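Local coordinates for protein neuraminidase (Influenza A virus, PDB 4GDI) that forms a tetrameric, neuraminidase-like beta-propeller on the viral surface that resembles influenza sialidases and may cleave terminal sialic acid, though its putative active site has diverged, at residues S101-F106 against S150-I155. Sequence-based numbering, arbitrary orientation.
Sequences SSSACF and SECICI
Cys105 and Cys152 form a disulfide between two neighbouring blades of the beta-propeller, the fold of influenza neuraminidases. Strand 101-106 is the first, inner-edge strand of one four-stranded antiparallel blade; residues 150-152 lead into 153-155, the corresponding strand of the next. Strands 101-106 and 153-155 run nearly the same way, at 27°, but belong to separate sheets, and the disulfide links the two blades covalently.

The tight part is around the sulfurs. Both SG atoms are tucked back over their own main chain, which brings the two side chains together, and the bridge is twisted by -96° about the S-S bond. Cys154 SG sits 3.5 Å from Cys105 SG; it is itself bonded to Cys159 on strand 158-165, so two disulfides pack against each other. Leu114 and Val161 also touch Cys152, one from each blade.

Just before the bridge, Cys152 N donates to Ala104 O at 3.0 Å, coming from well above the carbonyl plane, while Glu151 CA lies 3.2 Å from the same Ala104 O. The Glu151 carboxylate turns to other partners, Ser47 OG and Gln325 N.

The contact loosens at the Phe106 end. Phe106, partly exposed and little covered by 150-155, directs its CB away from that segment and sets its ring edge-to-face with Trp111. The buried end has a second firm point: Ser103 swings OG anti to its own N (chi1 -176°) and donates to Ser150 O at 2.8 Å, within the carbonyl plane.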
loop_
_atom_site.group_PDB
_atom_site.type_symbol
_atom_site.label_atom_id
_atom_site.label_comp_id
_atom_site.label_asym_id
_atom_site.label_seq_id
_atom_site.Cartn_x
_atom_site.Cartn_y
_atom_site.Cartn_z
ATOM N N SER A 101 -21.942 -9.011 -14.707
ATOM C CA SER A 101 -22.314 -7.612 -14.717
ATOM C C SER A 101 -22.480 -7.148 -13.276
ATOM O O SER A 101 -22.593 -7.962 -12.353
ATOM C CB SER A 101 -23.591 -7.375 -15.521
ATOM O OG SER A 101 -24.736 -8.005 -14.948
ATOM N N SER A 102 -22.492 -5.842 -13.075
ATOM C CA SER A 102 -22.504 -5.328 -11.708
ATOM C C SER A 102 -23.041 -3.916 -11.556
ATOM O O SER A 102 -23.265 -3.197 -12.524
ATOM C CB SER A 102 -21.091 -5.380 -11.127
ATOM O OG SER A 102 -20.333 -4.269 -11.557
ATOM N N SER A 103 -23.245 -3.540 -10.304
ATOM C CA SER A 103 -23.505 -2.164 -9.949
ATOM C C SER A 103 -23.034 -1.988 -8.519
ATOM O O SER A 103 -23.071 -2.931 -7.732
ATOM C CB SER A 103 -24.994 -1.853 -10.052
ATOM O OG SER A 103 -25.236 -0.476 -9.802
ATOM N N ALA A 104 -22.585 -0.791 -8.181
ATOM C CA ALA A 104 -22.119 -0.524 -6.840
ATOM C C ALA A 104 -22.401 0.919 -6.457
ATOM O O ALA A 104 -22.482 1.804 -7.299
ATOM C CB ALA A 104 -20.611 -0.810 -6.733
ATOM N N CYS A 105 -22.569 1.155 -5.169
ATOM C CA CYS A 105 -22.828 2.506 -4.705
ATOM C C CYS A 105 -22.630 2.552 -3.195
ATOM O O CYS A 105 -22.993 1.600 -2.488
ATOM C CB CYS A 105 -24.248 2.972 -5.091
ATOM S SG CYS A 105 -25.620 1.787 -4.781
ATOM N N PHE A 106 -22.055 3.665 -2.736
ATOM C CA PHE A 106 -21.779 3.920 -1.321
ATOM C C PHE A 106 -22.875 4.794 -0.734
ATOM O O PHE A 106 -23.180 5.860 -1.272
ATOM C CB PHE A 106 -20.429 4.632 -1.194
ATOM C CG PHE A 106 -19.884 4.671 0.208
ATOM C CD1 PHE A 106 -19.323 3.536 0.775
ATOM C CD2 PHE A 106 -19.912 5.850 0.945
ATOM C CE1 PHE A 106 -18.801 3.569 2.068
ATOM C CE2 PHE A 106 -19.402 5.895 2.243
ATOM C CZ PHE A 106 -18.850 4.749 2.806
ATOM N N SER A 150 -22.987 0.471 -14.072
ATOM C CA SER A 150 -22.837 1.868 -13.717
ATOM C C SER A 150 -23.275 1.958 -12.263
ATOM O O SER A 150 -23.939 1.050 -11.768
ATOM C CB SER A 150 -23.745 2.730 -14.584
ATOM O OG SER A 150 -23.395 4.099 -14.518
ATOM N N GLU A 151 -22.925 3.033 -11.576
ATOM C CA GLU A 151 -23.193 3.078 -10.146
ATOM C C GLU A 151 -24.673 3.068 -9.860
ATOM O O GLU A 151 -25.470 3.655 -10.599
ATOM C CB GLU A 151 -22.536 4.286 -9.461
ATOM C CG GLU A 151 -23.159 5.643 -9.720
ATOM C CD GLU A 151 -22.527 6.741 -8.834
ATOM O OE1 GLU A 151 -21.722 6.389 -7.943
ATOM O OE2 GLU A 151 -22.822 7.941 -9.021
ATOM N N CYS A 152 -25.038 2.405 -8.767
ATOM C CA CYS A 152 -26.404 2.493 -8.285
ATOM C C CYS A 152 -26.565 3.822 -7.529
ATOM O O CYS A 152 -25.597 4.540 -7.301
ATOM C CB CYS A 152 -26.820 1.252 -7.459
ATOM S SG CYS A 152 -25.594 0.520 -6.377
ATOM N N ILE A 153 -27.794 4.164 -7.185
ATOM C CA ILE A 153 -28.095 5.484 -6.670
ATOM C C ILE A 153 -28.608 5.411 -5.238
ATOM O O ILE A 153 -29.652 4.795 -4.982
ATOM C CB ILE A 153 -29.174 6.171 -7.539
ATOM C CG1 ILE A 153 -28.668 6.372 -8.967
ATOM C CG2 ILE A 153 -29.552 7.506 -6.959
ATOM C CD1 ILE A 153 -27.335 7.126 -9.040
ATOM N N CYS A 154 -27.885 6.042 -4.311
ATOM C CA CYS A 154 -28.285 6.062 -2.888
ATOM C C CYS A 154 -28.804 7.432 -2.451
ATOM O O CYS A 154 -28.214 8.462 -2.761
ATOM C CB CYS A 154 -27.123 5.635 -1.994
ATOM S SG CYS A 154 -26.566 3.947 -2.255
ATOM N N ILE A 155 -29.941 7.424 -1.760
ATOM C CA ILE A 155 -30.540 8.622 -1.196
ATOM C C ILE A 155 -30.972 8.327 0.241
ATOM O O ILE A 155 -31.853 7.500 0.460
ATOM C CB ILE A 155 -31.812 9.048 -1.956
ATOM C CG1 ILE A 155 -31.541 9.208 -3.440
ATOM C CG2 ILE A 155 -32.349 10.373 -1.415
ATOM C CD1 ILE A 155 -32.792 9.511 -4.211
#